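Local atomic coordinates of imelysin (Bacteroides ovatus ATCC 8483, PDB entry 3OYV), a protein that is of unproven enzymatic activity but belongs to the imelysin-like family of metal-binding outer membrane proteins implicated in bacterial iron uptake. Residues A[83-88]-A[285-290]; A[99-102]-A[108-111]; A[112-117]-A[122-127]; A[131-136]-A[166-171]; A[177-182]-A[188-193]. All coordinates share one frame; numbering follows the deposited sequence.

Contact 1: A[83-88]-A[285-290]; sequences AEIANE and SEAFLF
I85 meets the loop residues E286 and A287 with all four of its side-chain carbons, and the distances show which branch faces which residue. CB sits 3.3 Å from the backbone O of E286, the shortest approach in the contact. CG2 lies 3.7 Å from CA of A287 and 3.9 Å from its CB, while CD1 reaches the base of the acid, 3.7 Å from CB of E286. This division follows from the first torsion: with CG1 set opposite the backbone N (chi1 -163°), CG2 is turned toward A287 and the longer branch, CG1 and CD1, meets E286, crossing its chain at about a right angle. Both residues are buried.

Farther out, the carboxylate of E286, modelled in two conformers, forms a salt bridge through OE1 with K93. Glycerol and an unidentified ligand, both probably from the crystallisation liquor, also lie beside this acid. Bonds within the loop help to shape it. F288 N bonds to S285 O at 3.0 Å, and the same O lies 3.4 Å above the centre of the F288 ring. L289 then centres an inverse gamma turn. S131 OG takes the N-H of A287, joining the loop to helix 121-137. The arrangement belongs to the mainly helical imelysin fold: the loop after helix 265-283 returns to helix 71-102 beside a probable pocket.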
# COMPACT_ATOMS: atom_id res chain seq x y z
N ALA A 83 -6.61 10.84 6.42
CA ALA A 83 -8.06 10.68 6.47
C ALA A 83 -8.52 9.81 5.31
O ALA A 83 -9.33 8.88 5.49
CB ALA A 83 -8.77 12.06 6.44
N GLU A 84 -7.97 10.07 4.13
CA GLU A 84 -8.35 9.30 2.94
C GLU A 84 -8.09 7.82 3.07
O GLU A 84 -8.92 7.01 2.71
CB GLU A 84 -7.62 9.80 1.72
CG GLU A 84 -8.12 11.09 1.19
CD GLU A 84 -7.56 11.39 -0.18
OE1 GLU A 84 -6.97 10.48 -0.82
OE2 GLU A 84 -7.70 12.55 -0.63
N ILE A 85 -6.92 7.44 3.58
CA ILE A 85 -6.68 6.00 3.75
C ILE A 85 -7.55 5.36 4.84
O ILE A 85 -7.98 4.21 4.69
CB ILE A 85 -5.16 5.65 3.90
CG1 ILE A 85 -4.95 4.15 3.65
CG2 ILE A 85 -4.60 6.02 5.26
CD1 ILE A 85 -5.32 3.67 2.24
N ALA A 86 -7.84 6.10 5.91
CA ALA A 86 -8.79 5.62 6.90
C ALA A 86 -10.17 5.37 6.29
O ALA A 86 -10.82 4.35 6.56
CB ALA A 86 -8.88 6.61 8.09
N ASN A 87 -10.58 6.28 5.43
CA ASN A 87 -11.84 6.12 4.68
C ASN A 87 -11.80 4.91 3.77
O ASN A 87 -12.73 4.10 3.75
CB ASN A 87 -12.16 7.35 3.85
CG ASN A 87 -13.25 7.09 2.81
OD1 ASN A 87 -14.41 7.37 3.05
ND2 ASN A 87 -12.88 6.52 1.68
N GLU A 88 -10.72 4.79 3.01
CA GLU A 88 -10.62 3.68 2.05
C GLU A 88 -10.60 2.32 2.74
O GLU A 88 -11.28 1.39 2.29
CB GLU A 88 -9.38 3.85 1.17
CG GLU A 88 -9.12 2.68 0.21
CD GLU A 88 -10.11 2.60 -0.92
OE1 GLU A 88 -10.88 3.57 -1.14
OE2 GLU A 88 -10.11 1.55 -1.60
N SER A 285 2.96 3.00 3.33
CA SER A 285 3.02 4.25 2.59
C SER A 285 1.65 4.75 2.22
O SER A 285 1.57 5.83 1.66
CB SER A 285 3.86 4.11 1.31
OG SER A 285 3.14 3.55 0.23
N GLU A 286 0.58 4.02 2.51
CA GLU A 286 -0.72 4.39 1.93
C GLU A 286 -1.42 5.58 2.58
O GLU A 286 -2.42 6.02 2.05
CB GLU A 286 -1.65 3.18 1.80
CG GLU A 286 -1.12 2.11 0.86
CD GLU A 286 -2.06 0.93 0.65
OE1 GLU A 286 -3.31 1.10 0.66
OE2 GLU A 286 -1.56 -0.19 0.49
N ALA A 287 -0.88 6.13 3.68
CA ALA A 287 -1.32 7.43 4.19
C ALA A 287 -0.73 8.61 3.44
O ALA A 287 -1.12 9.75 3.70
CB ALA A 287 -1.06 7.56 5.71
N PHE A 288 0.20 8.37 2.50
CA PHE A 288 0.78 9.42 1.69
C PHE A 288 0.68 9.10 0.21
O PHE A 288 1.68 9.16 -0.53
CB PHE A 288 2.19 9.87 2.13
CG PHE A 288 3.13 8.78 2.59
CD1 PHE A 288 3.12 8.36 3.90
CD2 PHE A 288 4.14 8.32 1.76
CE1 PHE A 288 4.05 7.44 4.38
CE2 PHE A 288 5.07 7.41 2.20
CZ PHE A 288 5.05 6.96 3.52
N LEU A 289 -0.54 8.80 -0.25
CA LEU A 289 -0.80 8.59 -1.68
C LEU A 289 -1.04 9.94 -2.36
O LEU A 289 -2.15 10.27 -2.80
CB LEU A 289 -1.97 7.63 -1.88
CG LEU A 289 -1.76 6.18 -1.41
CD1 LEU A 289 -3.07 5.38 -1.35
CD2 LEU A 289 -0.73 5.46 -2.32
N PHE A 290 0.02 10.75 -2.40
CA PHE A 290 0.02 12.02 -3.08
C PHE A 290 1.37 12.26 -3.72
O PHE A 290 2.32 11.54 -3.46
CB PHE A 290 -0.35 13.20 -2.14
CG PHE A 290 0.72 13.55 -1.14
CD1 PHE A 290 0.74 12.95 0.12
CD2 PHE A 290 1.64 14.52 -1.42
CE1 PHE A 290 1.70 13.33 1.05
CE2 PHE A 290 2.62 14.88 -0.52
CZ PHE A 290 2.64 14.31 0.72

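Contact 2: A[99-102]-A[108-111]; sequences NLYK and EALY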
# COMPACT_ATOMS: atom_id res chain seq x y z
N ASN A 99 -20.70 -5.12 2.75
CA ASN A 99 -22.04 -4.77 2.24
C ASN A 99 -22.51 -5.77 1.18
O ASN A 99 -23.68 -6.15 1.16
CB ASN A 99 -22.05 -3.36 1.72
CG ASN A 99 -21.95 -2.35 2.82
OD1 ASN A 99 -22.41 -2.59 3.93
ND2 ASN A 99 -21.31 -1.23 2.53
N LEU A 100 -21.61 -6.21 0.30
CA LEU A 100 -21.98 -7.30 -0.63
C LEU A 100 -22.49 -8.53 0.13
O LEU A 100 -23.53 -9.12 -0.23
CB LEU A 100 -20.76 -7.71 -1.48
CG LEU A 100 -20.35 -6.80 -2.61
CD1 LEU A 100 -18.93 -7.12 -3.13
CD2 LEU A 100 -21.40 -6.80 -3.74
N TYR A 101 -21.80 -8.93 1.18
CA TYR A 101 -22.11 -10.14 1.90
C TYR A 101 -23.49 -9.98 2.54
O TYR A 101 -24.35 -10.88 2.44
CB TYR A 101 -21.05 -10.42 2.97
CG TYR A 101 -21.14 -11.81 3.51
CD1 TYR A 101 -22.17 -12.20 4.39
CD2 TYR A 101 -20.23 -12.79 3.10
CE1 TYR A 101 -22.24 -13.49 4.85
CE2 TYR A 101 -20.32 -14.07 3.55
CZ TYR A 101 -21.31 -14.43 4.42
OH TYR A 101 -21.39 -15.74 4.88
N LYS A 102 -23.72 -8.85 3.22
CA LYS A 102 -24.99 -8.66 3.93
C LYS A 102 -26.18 -8.59 2.97
O LYS A 102 -27.31 -8.91 3.40
CB LYS A 102 -24.94 -7.42 4.79
CG LYS A 102 -23.90 -7.45 5.91
CD LYS A 102 -23.99 -8.65 6.83
CE LYS A 102 -25.27 -8.70 7.62
NZ LYS A 102 -25.18 -9.79 8.65
N GLU A 108 -19.54 -13.08 -4.35
CA GLU A 108 -18.92 -11.85 -4.83
C GLU A 108 -18.11 -11.21 -3.70
O GLU A 108 -17.00 -10.74 -3.92
CB GLU A 108 -19.98 -10.88 -5.34
CG GLU A 108 -19.39 -9.77 -6.17
CD GLU A 108 -20.41 -8.77 -6.66
OE1 GLU A 108 -21.62 -9.06 -6.57
OE2 GLU A 108 -19.99 -7.69 -7.14
N ALA A 109 -18.65 -11.19 -2.48
CA ALA A 109 -17.97 -10.61 -1.32
C ALA A 109 -16.62 -11.27 -1.06
O ALA A 109 -15.59 -10.59 -0.87
CB ALA A 109 -18.85 -10.72 -0.07
N LEU A 110 -16.61 -12.60 -1.04
CA LEU A 110 -15.40 -13.34 -0.75
C LEU A 110 -14.28 -13.00 -1.74
O LEU A 110 -13.11 -12.84 -1.36
CB LEU A 110 -15.66 -14.86 -0.74
CG LEU A 110 -15.90 -15.47 0.66
CD1 LEU A 110 -17.06 -14.88 1.41
CD2 LEU A 110 -16.03 -17.00 0.57
N TYR A 111 -14.64 -12.89 -3.01
CA TYR A 111 -13.65 -12.64 -4.06
C TYR A 111 -13.30 -11.17 -4.24
O TYR A 111 -12.39 -10.85 -5.01
CB TYR A 111 -14.08 -13.31 -5.38
CG TYR A 111 -14.00 -14.81 -5.28
CD1 TYR A 111 -12.80 -15.46 -5.49
CD2 TYR A 111 -15.10 -15.58 -4.94
CE1 TYR A 111 -12.70 -16.84 -5.36
CE2 TYR A 111 -15.02 -16.96 -4.81
CZ TYR A 111 -13.82 -17.59 -5.02
OH TYR A 111 -13.71 -18.95 -4.89
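A109 presses its methyl group into the backbone and side-chain bases of L100 and Y101, and here the contact is tight. A109 CB is 3.7 Å from the backbone N of Y101 and 3.8 Å from CB of both L100 and Y101. The CA atoms of L100 and A109 are separated by only 5.2 Å, an approach that the small alanine side chain permits.

The looser flank is that of L110, whose CD1 stands 4.0 Å from Y101 CE2, near the plane of the ring, so the methyl meets the edge and not a face. Y101 offers this edge because its CG is opposite the backbone N (chi1 -166°), which lays the ring alongside L110, both side chains pointing the same way. I186 and P187 also touch Y101.

The E108 flank is equally close but exposed to solvent. L100 CD2 lies 3.7 Å from E108 CD, and the two chains cross nearly perpendicularly. The acid has two conformers, so this part is probably mobile. Replacing L100 with an alanine is likely to open a gap over the E108 stem and leave its carboxyl end without its apolar neighbour, while the CB contact with A109 would remain. The whole is a surface helix-loop-helix connection, in which a short link folds helix 106-111 back against the C-terminal end of helix 71-102.

Contact 3: A[112-117]-A[122-127]; sequences AVESWY and RDDYTN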
# COMPACT_ATOMS: atom_id res chain seq x y z
N ALA A 112 -13.96 -10.30 -3.48
CA ALA A 112 -13.68 -8.86 -3.50
C ALA A 112 -12.59 -8.44 -2.50
O ALA A 112 -12.20 -7.28 -2.51
CB ALA A 112 -14.97 -8.06 -3.22
N VAL A 113 -12.21 -9.34 -1.59
CA VAL A 113 -11.32 -8.98 -0.48
C VAL A 113 -9.86 -8.78 -0.95
O VAL A 113 -9.17 -9.74 -1.32
CB VAL A 113 -11.39 -10.04 0.62
CG1 VAL A 113 -10.37 -9.76 1.76
CG2 VAL A 113 -12.82 -10.12 1.22
N GLU A 114 -9.38 -7.54 -0.87
CA GLU A 114 -8.01 -7.21 -1.23
C GLU A 114 -7.02 -7.95 -0.32
O GLU A 114 -7.11 -7.88 0.90
CB GLU A 114 -7.79 -5.70 -1.10
CG GLU A 114 -6.32 -5.25 -1.16
CD GLU A 114 -6.11 -3.80 -0.73
OE1 GLU A 114 -6.90 -2.94 -1.15
OE2 GLU A 114 -5.14 -3.52 0.02
N SER A 115 -6.07 -8.65 -0.93
CA SER A 115 -5.02 -9.44 -0.26
C SER A 115 -5.53 -10.78 0.30
O SER A 115 -4.86 -11.42 1.12
CB SER A 115 -4.25 -8.66 0.80
OG SER A 115 -3.48 -7.63 0.22
N TRP A 116 -6.67 -11.29 -0.18
CA TRP A 116 -7.13 -12.57 0.31
C TRP A 116 -6.31 -13.75 -0.19
O TRP A 116 -6.27 -14.78 0.46
CB TRP A 116 -8.61 -12.80 -0.02
CG TRP A 116 -8.95 -13.33 -1.41
CD1 TRP A 116 -9.31 -12.59 -2.50
CD2 TRP A 116 -8.98 -14.69 -1.85
NE1 TRP A 116 -9.57 -13.40 -3.58
CE2 TRP A 116 -9.40 -14.69 -3.20
CE3 TRP A 116 -8.73 -15.91 -1.22
CZ2 TRP A 116 -9.53 -15.87 -3.94
CZ3 TRP A 116 -8.89 -17.09 -1.95
CH2 TRP A 116 -9.29 -17.05 -3.29
N TYR A 117 -5.65 -13.62 -1.36
CA TYR A 117 -4.99 -14.77 -1.91
C TYR A 117 -3.98 -15.31 -0.92
O TYR A 117 -3.75 -16.52 -0.84
CB TYR A 117 -4.25 -14.47 -3.20
CG TYR A 117 -4.99 -13.84 -4.33
CD1 TYR A 117 -6.27 -14.24 -4.70
CD2 TYR A 117 -4.40 -12.84 -5.07
CE1 TYR A 117 -6.90 -13.66 -5.78
CE2 TYR A 117 -5.01 -12.28 -6.18
CZ TYR A 117 -6.28 -12.68 -6.52
OH TYR A 117 -6.88 -12.08 -7.60
N ARG A 122 -6.02 -8.64 6.78
CA ARG A 122 -5.93 -8.00 8.09
C ARG A 122 -4.62 -7.23 8.25
O ARG A 122 -4.61 -6.09 8.68
CB ARG A 122 -6.06 -9.03 9.22
CG ARG A 122 -7.48 -9.53 9.43
CD ARG A 122 -7.55 -10.83 10.23
NE ARG A 122 -6.95 -10.67 11.56
CZ ARG A 122 -5.70 -10.99 11.89
NH1 ARG A 122 -4.87 -11.56 11.04
NH2 ARG A 122 -5.27 -10.74 13.14
N ASP A 123 -3.51 -7.89 7.94
CA ASP A 123 -2.22 -7.29 8.15
C ASP A 123 -1.98 -6.12 7.20
O ASP A 123 -1.41 -5.11 7.59
CB ASP A 123 -1.12 -8.35 8.04
CG ASP A 123 -1.06 -9.30 9.23
OD1 ASP A 123 -1.64 -8.97 10.29
OD2 ASP A 123 -0.42 -10.37 9.07
N ASP A 124 -2.44 -6.26 5.95
CA ASP A 124 -2.39 -5.20 4.96
C ASP A 124 -3.08 -3.95 5.51
O ASP A 124 -2.50 -2.86 5.59
CB ASP A 124 -3.07 -5.77 3.71
CG ASP A 124 -3.27 -4.78 2.58
OD1 ASP A 124 -2.94 -3.58 2.66
OD2 ASP A 124 -3.80 -5.24 1.53
N TYR A 125 -4.34 -4.11 5.91
CA TYR A 125 -5.15 -2.95 6.28
C TYR A 125 -4.63 -2.34 7.58
O TYR A 125 -4.68 -1.11 7.75
CB TYR A 125 -6.64 -3.28 6.40
CG TYR A 125 -7.27 -4.05 5.24
CD1 TYR A 125 -6.67 -4.13 3.97
CD2 TYR A 125 -8.47 -4.72 5.44
CE1 TYR A 125 -7.23 -4.90 2.96
CE2 TYR A 125 -9.04 -5.47 4.44
CZ TYR A 125 -8.43 -5.56 3.20
OH TYR A 125 -9.03 -6.37 2.24
N THR A 126 -4.13 -3.18 8.48
CA THR A 126 -3.51 -2.72 9.71
C THR A 126 -2.27 -1.88 9.40
O THR A 126 -2.07 -0.80 9.97
CB THR A 126 -3.16 -3.88 10.64
OG1 THR A 126 -4.33 -4.63 10.92
CG2 THR A 126 -2.58 -3.41 11.97
N ASN A 127 -1.44 -2.36 8.46
CA ASN A 127 -0.28 -1.57 8.02
C ASN A 127 -0.67 -0.24 7.43
O ASN A 127 0.01 0.76 7.63
CB ASN A 127 0.56 -2.36 7.01
CG ASN A 127 1.44 -3.40 7.67
OD1 ASN A 127 1.71 -3.35 8.87
ND2 ASN A 127 1.88 -4.38 6.87
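Torsions at both ends bring E114, S115 and D124 together. D124 holds CG opposite its backbone N (chi1 174°), which sends the carboxylate out from helix 121-137 toward the loop, and E114 takes the same first torsion with an extended chain beyond. S115 adopts a positive phi of 76°, as expected for the third residue of the type II turn V113-W116, which is closed by W116 N to V113 O at 3.2 Å.

The result is two close neighbours on one oxygen. S115 OG donates to D124 OD2 over 2.7 Å, arriving on the anti side and 28° out of the carboxylate plane. E114 OE2 lies 2.7 Å from the same OD2. K93 is a further partner of E114, which has two conformers and is modelled as covalently linked to an unidentified ligand. Beside this pair, Y125 OH makes a weak bond to E114 O at 2.8 Å. Its ring stands nearly perpendicular to the E114 carboxylate, and V113 CG1 packs 3.7 Å from the hydroxyl. An alanine in place of D124 would probably leave the buried S115 hydroxyl without its acceptor and E114 without its acidic neighbour.

Around this site, R279 of helix 265-283 touches E114 and S115, as does H345 of helix 343-351. V89, K93 and I94 of helix 71-102 support the Y125 ring.

Contact 4: A[131-136]-A[166-171]; sequences SIRNAY and NAIQKA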
# COMPACT_ATOMS: atom_id res chain seq x y z
N SER A 131 0.53 3.44 8.69
CA SER A 131 0.98 4.57 7.87
C SER A 131 0.52 5.91 8.46
O SER A 131 1.30 6.88 8.53
CB SER A 131 0.50 4.41 6.43
OG SER A 131 1.12 5.38 5.58
N ILE A 132 -0.72 5.94 8.93
CA ILE A 132 -1.24 7.13 9.59
C ILE A 132 -0.46 7.40 10.90
O ILE A 132 -0.06 8.55 11.17
CB ILE A 132 -2.75 6.98 9.94
CG1 ILE A 132 -3.56 6.77 8.67
CG2 ILE A 132 -3.23 8.18 10.75
CD1 ILE A 132 -5.04 6.43 8.97
N ARG A 133 -0.24 6.36 11.69
CA ARG A 133 0.58 6.50 12.88
C ARG A 133 1.93 7.12 12.55
O ARG A 133 2.35 8.08 13.20
CB ARG A 133 0.78 5.15 13.53
CG ARG A 133 1.55 5.24 14.84
CD ARG A 133 2.22 3.93 15.17
NE ARG A 133 3.16 3.51 14.14
CZ ARG A 133 3.81 2.37 14.16
NH1 ARG A 133 3.62 1.52 15.18
NH2 ARG A 133 4.65 2.05 13.18
N ASN A 134 2.61 6.57 11.56
CA ASN A 134 3.92 7.09 11.18
C ASN A 134 3.87 8.56 10.79
O ASN A 134 4.71 9.35 11.21
CB ASN A 134 4.52 6.27 10.06
CG ASN A 134 4.87 4.85 10.48
OD1 ASN A 134 4.77 4.48 11.67
ND2 ASN A 134 5.29 4.03 9.52
N ALA A 135 2.87 8.94 10.01
CA ALA A 135 2.71 10.33 9.59
C ALA A 135 2.53 11.24 10.80
O ALA A 135 3.12 12.31 10.85
CB ALA A 135 1.52 10.51 8.61
N TYR A 136 1.69 10.82 11.73
CA TYR A 136 1.34 11.64 12.90
C TYR A 136 2.51 11.74 13.91
O TYR A 136 2.69 12.78 14.55
CB TYR A 136 0.06 11.09 13.54
CG TYR A 136 -0.51 11.99 14.63
CD1 TYR A 136 -0.96 13.27 14.32
CD2 TYR A 136 -0.62 11.53 15.94
CE1 TYR A 136 -1.49 14.11 15.31
CE2 TYR A 136 -1.14 12.37 16.93
CZ TYR A 136 -1.56 13.63 16.62
OH TYR A 136 -2.04 14.50 17.59
N ASN A 166 -5.28 7.58 20.44
CA ASN A 166 -6.21 6.50 20.80
C ASN A 166 -7.01 5.97 19.60
O ASN A 166 -7.25 4.76 19.49
CB ASN A 166 -7.19 6.97 21.90
CG ASN A 166 -6.50 7.14 23.25
OD1 ASN A 166 -5.38 6.66 23.44
ND2 ASN A 166 -7.22 7.73 24.22
N ALA A 167 -7.46 6.88 18.75
CA ALA A 167 -8.24 6.50 17.56
C ALA A 167 -7.41 5.72 16.55
O ALA A 167 -7.92 4.77 15.93
CB ALA A 167 -8.87 7.67 16.91
N ILE A 168 -6.15 6.09 16.38
CA ILE A 168 -5.26 5.32 15.52
C ILE A 168 -5.08 3.91 16.05
O ILE A 168 -5.24 2.90 15.35
CB ILE A 168 -3.89 6.03 15.38
CG1 ILE A 168 -4.06 7.34 14.66
CG2 ILE A 168 -2.88 5.11 14.66
CD1 ILE A 168 -2.82 8.26 14.72
N GLN A 169 -4.79 3.81 17.33
CA GLN A 169 -4.63 2.54 17.95
C GLN A 169 -5.92 1.69 17.93
O GLN A 169 -5.88 0.47 17.68
CB GLN A 169 -4.19 2.71 19.41
CG GLN A 169 -3.92 1.39 20.12
CD GLN A 169 -3.10 0.43 19.29
OE1 GLN A 169 -3.48 -0.74 19.12
NE2 GLN A 169 -1.97 0.90 18.76
N LYS A 170 -7.06 2.35 18.13
CA LYS A 170 -8.25 1.56 18.17
C LYS A 170 -8.62 0.98 16.79
O LYS A 170 -9.09 -0.17 16.73
CB LYS A 170 -9.36 2.36 18.74
CG LYS A 170 -10.56 1.54 18.96
CD LYS A 170 -11.62 2.45 19.44
CE LYS A 170 -12.94 1.78 19.46
NZ LYS A 170 -13.98 2.75 19.82
N ALA A 171 -8.35 1.70 15.71
CA ALA A 171 -8.57 1.17 14.36
C ALA A 171 -7.62 0.00 14.06
O ALA A 171 -8.06 -1.03 13.54
CB ALA A 171 -8.46 2.27 13.32
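The helical segments carrying R133 and I168 run nearly antiparallel, their directions 160° apart and their axes 10.1 Å apart at closest approach. R133 and I168 have the nearest CA atoms, 6.5 Å from each other. This is helix-against-helix packing in the mainly helical imelysin fold, joining helix 121-137 to helix 158-177.

From the second helix, I168 alone makes the close contacts. It enters between I132 and Y136, one turn apart, with R133 beside them. Its CG2, opposite the backbone N, lies 3.8 Å from R133 CB. The other branch goes between the remaining two: CD1 is 4.0 Å from I132 CG2 and 4.1 Å from CD2 of Y136, approaching that ring obliquely. The distances are those of ordinary apolar contact, and the small interface is consistent with further packing by other helices. Helix 189-214 supplies it, with L201 and L205 against I132 and L209 against Y136. The polar end of Y136 is held separately, its OH bonding D161.

R133 lends this interface only the base of its chain. With CG opposite the backbone N (chi1 -176°) and a bend at chi3, its guanidinium turns away from I168 and grips its own neighbour side-on. N134 OD1 receives NE of R133 at 3.1 Å, tilted 26° from the carbonyl plane, and NH2 of R133 at 2.9 Å, in that plane and on a lone pair.

Contact 5: A[177-182]-A[188-193]; sequences DIPQPF and SNETVA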
# COMPACT_ATOMS: atom_id res chain seq x y z
N ASP A 177 -8.38 -7.61 15.38
CA ASP A 177 -9.35 -8.44 16.08
C ASP A 177 -10.23 -9.27 15.16
O ASP A 177 -10.79 -10.31 15.63
CB ASP A 177 -10.23 -7.60 17.02
CG ASP A 177 -9.54 -7.31 18.34
OD1 ASP A 177 -8.57 -8.01 18.67
OD2 ASP A 177 -9.98 -6.38 19.05
N ILE A 178 -10.36 -8.85 13.89
CA ILE A 178 -11.15 -9.65 12.96
C ILE A 178 -10.55 -11.04 12.96
O ILE A 178 -9.33 -11.19 12.87
CB ILE A 178 -11.12 -9.06 11.53
CG1 ILE A 178 -11.75 -7.67 11.47
CG2 ILE A 178 -11.81 -10.05 10.54
CD1 ILE A 178 -11.57 -6.91 10.13
N PRO A 179 -11.38 -12.10 13.08
CA PRO A 179 -10.76 -13.42 13.05
C PRO A 179 -10.04 -13.69 11.71
O PRO A 179 -10.54 -13.34 10.65
CB PRO A 179 -11.95 -14.39 13.27
CG PRO A 179 -12.98 -13.56 13.94
CD PRO A 179 -12.82 -12.16 13.40
N GLN A 180 -8.87 -14.29 11.81
CA GLN A 180 -8.08 -14.61 10.63
C GLN A 180 -8.66 -15.82 9.91
O GLN A 180 -8.92 -16.83 10.55
CB GLN A 180 -6.62 -14.90 11.06
CG GLN A 180 -5.70 -15.50 10.01
CD GLN A 180 -5.31 -14.54 8.91
OE1 GLN A 180 -5.79 -13.39 8.86
NE2 GLN A 180 -4.40 -14.98 8.05
N PRO A 181 -8.85 -15.74 8.58
CA PRO A 181 -8.70 -14.59 7.71
C PRO A 181 -9.99 -13.81 7.59
O PRO A 181 -11.08 -14.37 7.66
CB PRO A 181 -8.35 -15.26 6.37
CG PRO A 181 -9.18 -16.54 6.41
CD PRO A 181 -9.14 -16.99 7.82
N PHE A 182 -9.87 -12.53 7.33
CA PHE A 182 -11.04 -11.67 7.14
C PHE A 182 -11.96 -12.27 6.08
O PHE A 182 -13.18 -12.25 6.24
CB PHE A 182 -10.59 -10.24 6.77
CG PHE A 182 -11.67 -9.35 6.24
CD1 PHE A 182 -12.89 -9.20 6.88
CD2 PHE A 182 -11.42 -8.58 5.10
CE1 PHE A 182 -13.84 -8.35 6.35
CE2 PHE A 182 -12.36 -7.74 4.58
CZ PHE A 182 -13.59 -7.62 5.20
N SER A 188 -18.73 -10.86 10.46
CA SER A 188 -18.50 -10.91 11.90
C SER A 188 -18.74 -9.56 12.58
O SER A 188 -18.65 -8.51 11.96
CB SER A 188 -17.09 -11.38 12.20
OG SER A 188 -16.14 -10.37 11.89
N ASN A 189 -19.09 -9.63 13.87
CA ASN A 189 -19.18 -8.42 14.68
C ASN A 189 -17.87 -7.64 14.66
O ASN A 189 -17.87 -6.43 14.70
CB ASN A 189 -19.54 -8.78 16.12
CG ASN A 189 -20.96 -9.33 16.26
OD1 ASN A 189 -21.83 -9.03 15.46
ND2 ASN A 189 -21.17 -10.13 17.29
N GLU A 190 -16.77 -8.36 14.61
CA GLU A 190 -15.45 -7.71 14.55
C GLU A 190 -15.24 -6.90 13.26
O GLU A 190 -14.67 -5.80 13.28
CB GLU A 190 -14.35 -8.72 14.79
CG GLU A 190 -14.40 -9.38 16.18
CD GLU A 190 -15.20 -10.69 16.24
OE1 GLU A 190 -16.02 -10.95 15.35
OE2 GLU A 190 -15.00 -11.45 17.20
N THR A 191 -15.75 -7.38 12.14
CA THR A 191 -15.75 -6.59 10.90
C THR A 191 -16.44 -5.23 11.06
O THR A 191 -15.89 -4.18 10.66
CB THR A 191 -16.39 -7.38 9.76
OG1 THR A 191 -15.65 -8.58 9.57
CG2 THR A 191 -16.39 -6.54 8.47
N VAL A 192 -17.49 -5.42 11.90
CA VAL A 192 -18.29 -4.35 12.38
C VAL A 192 -17.48 -3.49 13.32
O VAL A 192 -17.38 -2.31 13.08
CB VAL A 192 -19.64 -4.77 12.97
CG1 VAL A 192 -20.37 -3.51 13.43
CG2 VAL A 192 -20.44 -5.51 11.91
N ALA A 193 -16.85 -4.06 14.34
CA ALA A 193 -16.02 -3.27 15.23
C ALA A 193 -14.85 -2.61 14.48
O ALA A 193 -14.49 -1.47 14.78
CB ALA A 193 -15.54 -4.10 16.38
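T191 OG1, which touches the rim of the F182 ring, is also surrounded by polar atoms: it hydrogen-bonds the carbonyls of I186 and H185 and lies 3.0 Å from S188 OG. S188 holds the N-cap position of helix 189-214, and its OG is also 3.0 Å from the backbone N of T191.

Across the contact the meetings are apolar or mixed. F182 CE1 lies 3.7 Å from T191 OG1, close to the ring plane, and 3.8 Å from T191 CG2, so the hydroxyl oxygen meets the ring edge, with the methyl also near CE1. E190 covers the start of the loop. Its CB is 3.8 Å from CA of I178, and its CG is equally far from O of D177. A bend at chi2 (92°) turns the carboxylate toward P179, whose CD is 3.9 Å from E190 OE1, the two side chains crossing nearly at a right angle.

The loop thus links helix 158-177 to helix 189-214. F182 continues inward against I94 of helix 71-102, S121 and Y125 of helix 121-137, and V113 of the loop before it, while T191 itself reaches I94 and Y98.

How the contacts relate
Contacts 1, 3 and 4 are buried, whereas contact 2 lies at the surface and contact 5 is partly buried. Helix 71-102 serves contacts 1 and 2, and helix 121-137 serves contacts 3 and 4. Contacts 1 and 4 meet where S131 OG bonds the N of A287. Contacts 3 and 5 meet through R122, which reaches Q180, and through V113 against F182. Contacts 2 and 3 join where Y111 packs on W116. The chemistry differs with place: contacts 1, 2 and 4 are chiefly apolar between their segments, contact 3 is polar, contact 5 is mixed near a helix cap, and E286 of contact 1 comes near D124 of contact 3 beside the unidentified ligand.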